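Local coordinates for protein beta-galactosidase (Trichoderma reesei, PDB 3OG2) that probably hydrolyses terminal non-reducing beta-D-galactose residues in beta-D-galactosides, as a glycoside hydrolase of family 35, at residues L57-F70 against R352-G366. Numbering follows the deposited sequence. Where two conformers were deposited one is given.
Sequences LYLDVFHKIKALGF and RRIDREKYSELKLQG. With NAG (2-acetamido-2-deoxy-beta-D-glucopyranose), chain B; MAN (alpha-D-mannopyranose), chain C; BMA (beta-D-mannopyranose), chain D.
Asp-60 OD2 is gripped by two cations from the two segments. Arg-352 NE reaches it on the anti side at 2.9 Å, with an N-H...O angle of 153° and the oxygen nearly in the guanidinium plane, whereas Lys-64 NZ meets the same OD2 on the syn side, also at 2.9 Å. Of the guanidinium nitrogens NE makes the bond, and with the two planes 70° apart the pair is not coplanar; a water accepts from Arg-352 NH2 and closes weakly back on OD2. The other carboxylate oxygen, OD1, is salt-bridged to Arg-591 of strand 589-596. Over one face of the guanidinium lies Leu-57, its CD1 3.6 Å from Arg-352 CZ. Arg-352 owes this position to a bend at chi3 (-50°) after an extended CB-CG-CD start. A leucine in its place, lacking the guanidinium, would probably leave Asp-60 OD2 without its anti-side donor and Leu-57 without the flat group it packs on. Lys-64, extended beyond CG, also donates from NZ to Arg-352 O at 2.8 Å, approaching from above the carbonyl plane.

The backbone oxygen of the same Lys-64 accepts from Tyr-359 OH at 2.7 Å, in the carbonyl plane and on a lone pair. Leu-68 CD2 sits over one face of the tyrosine ring, 3.5 Å from its centroid, a CH-pi contact; Ile-354 CB covers the opposite face. Leu-362 CD2 meets Phe-70 CZ at 3.7 Å. Beyond, the CA atoms of Lys-363 and Gly-366 both direct C-H groups at Leu-68 O, and a side chain at Gly-366 would collide with that oxygen. Gly-69, the first residue to leave helical phi/psi, has positive phi and forms a Schellman motif with the last turn; it leads toward strand 72-76, so the contact joins the first beta-alpha unit of the TIM barrel to helix 357-370, which follows its last strand, 318-321.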
# COMPACT_ATOMS: atom_id res chain seq x y z
N LEU A 57 -11.62 9.25 3.51
CA LEU A 57 -11.54 7.97 2.81
C LEU A 57 -10.83 6.89 3.61
O LEU A 57 -10.87 5.73 3.18
CB LEU A 57 -10.78 8.16 1.47
CG LEU A 57 -11.71 8.75 0.38
CD1 LEU A 57 -10.85 9.04 -0.86
CD2 LEU A 57 -12.86 7.80 0.04
N TYR A 58 -10.23 7.20 4.76
CA TYR A 58 -9.66 6.07 5.51
C TYR A 58 -10.70 5.03 5.86
O TYR A 58 -10.41 3.83 5.78
CB TYR A 58 -9.00 6.59 6.79
CG TYR A 58 -7.78 7.46 6.54
CD1 TYR A 58 -6.87 7.14 5.52
CD2 TYR A 58 -7.58 8.59 7.33
CE1 TYR A 58 -5.76 7.97 5.29
CE2 TYR A 58 -6.46 9.42 7.11
CZ TYR A 58 -5.58 9.09 6.10
OH TYR A 58 -4.44 9.88 5.88
N LEU A 59 -11.92 5.43 6.20
CA LEU A 59 -12.94 4.46 6.56
C LEU A 59 -13.30 3.60 5.36
O LEU A 59 -13.63 2.42 5.52
CB LEU A 59 -14.20 5.15 7.10
CG LEU A 59 -15.25 4.22 7.68
CD1 LEU A 59 -14.79 3.33 8.84
CD2 LEU A 59 -16.48 5.05 8.09
N ASP A 60 -13.27 4.16 4.16
CA ASP A 60 -13.49 3.33 2.96
C ASP A 60 -12.48 2.23 2.88
O ASP A 60 -12.85 1.04 2.69
CB ASP A 60 -13.43 4.24 1.72
CG ASP A 60 -13.71 3.43 0.47
OD1 ASP A 60 -14.71 2.67 0.43
OD2 ASP A 60 -12.94 3.55 -0.52
N VAL A 61 -11.20 2.55 3.03
CA VAL A 61 -10.23 1.46 2.92
C VAL A 61 -10.38 0.55 4.12
O VAL A 61 -10.26 -0.70 3.93
CB VAL A 61 -8.87 2.13 2.73
CG1 VAL A 61 -8.65 2.52 1.27
CG2 VAL A 61 -8.78 3.38 3.56
N PHE A 62 -10.64 1.00 5.32
CA PHE A 62 -10.81 0.08 6.45
C PHE A 62 -12.01 -0.82 6.26
O PHE A 62 -11.95 -2.00 6.63
CB PHE A 62 -10.95 0.83 7.77
CG PHE A 62 -9.68 1.36 8.40
CD1 PHE A 62 -9.49 2.73 8.54
CD2 PHE A 62 -8.69 0.54 8.87
CE1 PHE A 62 -8.33 3.22 9.14
CE2 PHE A 62 -7.53 1.01 9.47
CZ PHE A 62 -7.34 2.37 9.63
N HIS A 63 -13.11 -0.34 5.69
CA HIS A 63 -14.24 -1.21 5.43
C HIS A 63 -13.85 -2.35 4.48
O HIS A 63 -14.28 -3.48 4.60
CB HIS A 63 -15.34 -0.42 4.70
CG HIS A 63 -16.23 0.41 5.52
ND1 HIS A 63 -16.98 1.45 5.01
CD2 HIS A 63 -16.52 0.27 6.83
CE1 HIS A 63 -17.70 1.96 5.99
NE2 HIS A 63 -17.44 1.26 7.12
N LYS A 64 -13.03 -2.00 3.47
CA LYS A 64 -12.62 -2.98 2.45
C LYS A 64 -11.66 -3.99 3.09
O LYS A 64 -11.70 -5.18 2.72
CB LYS A 64 -12.00 -2.23 1.28
CG LYS A 64 -13.08 -1.53 0.47
CD LYS A 64 -12.57 -0.47 -0.50
CE LYS A 64 -13.79 0.05 -1.28
NZ LYS A 64 -13.47 1.20 -2.12
N ILE A 65 -10.83 -3.58 4.02
CA ILE A 65 -9.93 -4.55 4.69
C ILE A 65 -10.69 -5.38 5.71
O ILE A 65 -10.50 -6.60 5.78
CB ILE A 65 -8.77 -3.76 5.31
CG1 ILE A 65 -7.93 -3.20 4.15
CG2 ILE A 65 -7.97 -4.64 6.27
CD1 ILE A 65 -6.77 -2.34 4.59
N LYS A 66 -11.57 -4.77 6.48
CA LYS A 66 -12.38 -5.54 7.45
C LYS A 66 -13.19 -6.61 6.72
O LYS A 66 -13.37 -7.72 7.22
CB LYS A 66 -13.29 -4.57 8.20
CG LYS A 66 -14.17 -5.21 9.23
CD LYS A 66 -13.43 -5.53 10.52
CE LYS A 66 -14.48 -5.99 11.57
NZ LYS A 66 -13.75 -6.31 12.82
N ALA A 67 -13.70 -6.28 5.53
CA ALA A 67 -14.51 -7.26 4.83
C ALA A 67 -13.70 -8.46 4.37
O ALA A 67 -14.29 -9.52 4.06
CB ALA A 67 -15.20 -6.56 3.64
N LEU A 68 -12.39 -8.39 4.25
CA LEU A 68 -11.54 -9.54 3.95
C LEU A 68 -11.53 -10.56 5.11
O LEU A 68 -11.04 -11.67 4.96
CB LEU A 68 -10.08 -9.12 3.75
CG LEU A 68 -9.79 -8.24 2.55
CD1 LEU A 68 -8.38 -7.69 2.62
CD2 LEU A 68 -9.95 -9.07 1.26
N GLY A 69 -12.00 -10.17 6.29
CA GLY A 69 -11.85 -10.98 7.47
C GLY A 69 -10.63 -10.57 8.27
O GLY A 69 -10.30 -11.23 9.26
N PHE A 70 -9.95 -9.50 7.83
CA PHE A 70 -8.78 -9.02 8.61
C PHE A 70 -9.25 -8.32 9.89
O PHE A 70 -10.37 -7.81 9.94
CB PHE A 70 -8.01 -8.02 7.77
CG PHE A 70 -7.14 -8.67 6.67
CD1 PHE A 70 -7.36 -9.97 6.20
CD2 PHE A 70 -6.12 -7.90 6.13
CE1 PHE A 70 -6.52 -10.46 5.21
CE2 PHE A 70 -5.25 -8.41 5.13
CZ PHE A 70 -5.48 -9.71 4.66
N ARG A 352 -8.83 2.48 -5.00
CA ARG A 352 -9.57 1.82 -3.91
C ARG A 352 -10.55 0.76 -4.45
O ARG A 352 -11.33 0.21 -3.66
CB ARG A 352 -10.23 2.79 -2.90
CG ARG A 352 -9.26 3.91 -2.50
CD ARG A 352 -9.88 4.90 -1.52
NE ARG A 352 -11.17 5.35 -2.01
CZ ARG A 352 -11.40 6.18 -3.00
NH1 ARG A 352 -10.38 6.77 -3.65
NH2 ARG A 352 -12.68 6.44 -3.32
N ARG A 353 -10.48 0.44 -5.73
CA ARG A 353 -11.38 -0.61 -6.26
C ARG A 353 -10.88 -1.99 -5.77
O ARG A 353 -9.68 -2.23 -5.64
CB ARG A 353 -11.47 -0.61 -7.78
CG ARG A 353 -12.29 0.56 -8.31
CD ARG A 353 -12.34 0.48 -9.83
NE ARG A 353 -11.07 0.71 -10.48
CZ ARG A 353 -10.51 0.06 -11.49
NH1 ARG A 353 -11.06 -0.99 -12.13
NH2 ARG A 353 -9.33 0.45 -11.95
N ILE A 354 -11.88 -2.86 -5.56
CA ILE A 354 -11.64 -4.22 -5.06
C ILE A 354 -12.19 -5.25 -6.03
O ILE A 354 -12.83 -6.24 -5.71
CB ILE A 354 -12.26 -4.38 -3.66
CG1 ILE A 354 -13.76 -4.02 -3.63
CG2 ILE A 354 -11.44 -3.56 -2.68
CD1 ILE A 354 -14.43 -4.45 -2.35
N ASP A 355 -11.89 -5.00 -7.33
CA ASP A 355 -12.28 -5.93 -8.36
C ASP A 355 -11.21 -6.95 -8.67
O ASP A 355 -11.53 -7.96 -9.31
CB ASP A 355 -12.60 -5.13 -9.64
CG ASP A 355 -11.31 -4.48 -10.12
OD1 ASP A 355 -10.69 -3.66 -9.46
OD2 ASP A 355 -10.77 -4.81 -11.24
N ARG A 356 -9.96 -6.80 -8.25
CA ARG A 356 -8.94 -7.82 -8.63
C ARG A 356 -9.30 -9.14 -7.98
O ARG A 356 -9.74 -9.18 -6.81
CB ARG A 356 -7.55 -7.40 -8.14
CG ARG A 356 -7.03 -6.21 -8.99
CD ARG A 356 -5.69 -5.74 -8.41
NE ARG A 356 -4.94 -4.97 -9.41
CZ ARG A 356 -4.07 -4.02 -9.13
NH1 ARG A 356 -3.80 -3.64 -7.89
NH2 ARG A 356 -3.44 -3.40 -10.15
N GLU A 357 -9.10 -10.24 -8.73
CA GLU A 357 -9.46 -11.55 -8.17
C GLU A 357 -8.75 -11.83 -6.85
O GLU A 357 -9.28 -12.47 -5.95
CB GLU A 357 -9.17 -12.63 -9.19
CG GLU A 357 -9.74 -13.99 -8.75
CD GLU A 357 -9.98 -14.99 -9.89
OE1 GLU A 357 -10.09 -14.59 -11.09
OE2 GLU A 357 -10.09 -16.18 -9.59
N LYS A 358 -7.50 -11.32 -6.75
CA LYS A 358 -6.74 -11.56 -5.53
C LYS A 358 -7.44 -11.00 -4.31
O LYS A 358 -7.28 -11.51 -3.20
CB LYS A 358 -5.28 -11.00 -5.60
CG LYS A 358 -5.26 -9.51 -5.92
CD LYS A 358 -3.86 -8.97 -6.07
CE LYS A 358 -3.03 -9.09 -4.78
NZ LYS A 358 -1.62 -8.63 -5.01
N TYR A 359 -8.26 -9.96 -4.42
CA TYR A 359 -9.04 -9.47 -3.26
C TYR A 359 -9.96 -10.58 -2.77
O TYR A 359 -10.06 -10.88 -1.57
CB TYR A 359 -9.80 -8.17 -3.65
CG TYR A 359 -10.65 -7.69 -2.49
CD1 TYR A 359 -11.97 -8.14 -2.30
CD2 TYR A 359 -10.12 -6.76 -1.56
CE1 TYR A 359 -12.75 -7.73 -1.24
CE2 TYR A 359 -10.89 -6.34 -0.50
CZ TYR A 359 -12.21 -6.82 -0.35
OH TYR A 359 -13.02 -6.43 0.68
N SER A 360 -10.76 -11.12 -3.73
CA SER A 360 -11.78 -12.09 -3.30
C SER A 360 -11.14 -13.35 -2.75
O SER A 360 -11.67 -13.94 -1.80
CB SER A 360 -12.70 -12.41 -4.48
OG SER A 360 -13.30 -11.20 -4.97
N GLU A 361 -10.00 -13.76 -3.34
CA GLU A 361 -9.31 -14.95 -2.79
C GLU A 361 -8.79 -14.67 -1.38
O GLU A 361 -8.86 -15.53 -0.51
CB GLU A 361 -8.17 -15.32 -3.71
CG GLU A 361 -7.20 -16.30 -3.06
CD GLU A 361 -7.76 -17.64 -2.62
OE1 GLU A 361 -8.62 -18.16 -3.39
OE2 GLU A 361 -7.37 -18.23 -1.55
N LEU A 362 -8.28 -13.44 -1.15
CA LEU A 362 -7.77 -13.12 0.20
C LEU A 362 -8.90 -13.13 1.21
O LEU A 362 -8.68 -13.57 2.35
CB LEU A 362 -7.07 -11.77 0.12
CG LEU A 362 -6.34 -11.30 1.35
CD1 LEU A 362 -5.36 -12.35 1.90
CD2 LEU A 362 -5.57 -10.02 0.99
N LYS A 363 -10.10 -12.68 0.80
CA LYS A 363 -11.25 -12.74 1.71
C LYS A 363 -11.57 -14.18 2.10
O LYS A 363 -11.95 -14.45 3.23
CB LYS A 363 -12.46 -12.14 0.97
CG LYS A 363 -13.74 -12.20 1.78
CD LYS A 363 -14.92 -11.41 1.14
CE LYS A 363 -15.18 -11.98 -0.28
NZ LYS A 363 -16.40 -11.33 -0.86
N LEU A 364 -11.44 -15.16 1.18
CA LEU A 364 -11.74 -16.53 1.58
C LEU A 364 -10.81 -16.96 2.72
O LEU A 364 -11.22 -17.67 3.66
CB LEU A 364 -11.54 -17.48 0.41
CG LEU A 364 -12.29 -17.17 -0.87
CD1 LEU A 364 -12.04 -18.27 -1.90
CD2 LEU A 364 -13.78 -17.04 -0.60
N GLN A 365 -9.56 -16.51 2.63
CA GLN A 365 -8.58 -16.91 3.66
C GLN A 365 -8.79 -16.19 4.97
O GLN A 365 -8.71 -16.82 6.04
CB GLN A 365 -7.17 -16.59 3.13
CG GLN A 365 -6.81 -17.40 1.86
CD GLN A 365 -5.42 -17.05 1.38
OE1 GLN A 365 -4.56 -16.54 2.12
NE2 GLN A 365 -5.13 -17.29 0.13
N GLY A 366 -9.10 -14.88 4.92
CA GLY A 366 -9.35 -14.18 6.18
C GLY A 366 -10.59 -14.69 6.90
O GLY A 366 -10.62 -14.85 8.14
C1 NAG B . -13.84 -9.58 -11.04
C2 NAG B . -13.84 -11.10 -10.89
C3 NAG B . -12.45 -11.67 -11.13
C4 NAG B . -11.93 -11.19 -12.50
C5 NAG B . -11.99 -9.65 -12.54
C6 NAG B . -11.62 -9.08 -13.90
C7 NAG B . -15.50 -11.78 -9.21
C8 NAG B . -15.83 -11.82 -7.74
N2 NAG B . -14.25 -11.42 -9.51
O3 NAG B . -12.47 -13.06 -11.04
O4 NAG B . -10.56 -11.60 -12.59
O5 NAG B . -13.37 -9.27 -12.34
O6 NAG B . -12.37 -9.69 -14.94
O7 NAG B . -16.37 -11.92 -10.07
C1 MAN C . -11.83 -16.32 -13.37
C2 MAN C . -11.03 -17.39 -12.63
C3 MAN C . -11.18 -18.71 -13.41
C4 MAN C . -12.68 -19.08 -13.51
C5 MAN C . -13.41 -17.93 -14.25
C6 MAN C . -14.92 -18.20 -14.27
O2 MAN C . -11.56 -17.52 -11.32
O3 MAN C . -10.53 -19.74 -12.60
O4 MAN C . -12.80 -20.26 -14.28
O5 MAN C . -13.20 -16.73 -13.51
O6 MAN C . -15.57 -17.22 -15.09
C1 BMA D . -10.21 -12.11 -13.78
C2 BMA D . -8.70 -12.41 -13.79
C3 BMA D . -8.34 -13.07 -15.13
C4 BMA D . -9.19 -14.32 -15.36
C5 BMA D . -10.69 -13.93 -15.25
C6 BMA D . -11.64 -15.08 -15.46
O2 BMA D . -8.33 -13.24 -12.67
O3 BMA D . -6.98 -13.45 -15.06
O4 BMA D . -8.93 -14.76 -16.71
O5 BMA D . -10.94 -13.35 -13.94
O6 BMA D . -11.22 -16.22 -14.65
O HOH W 1 -14.85 5.10 -2.19
O HOH W 2 -8.78 -13.54 9.79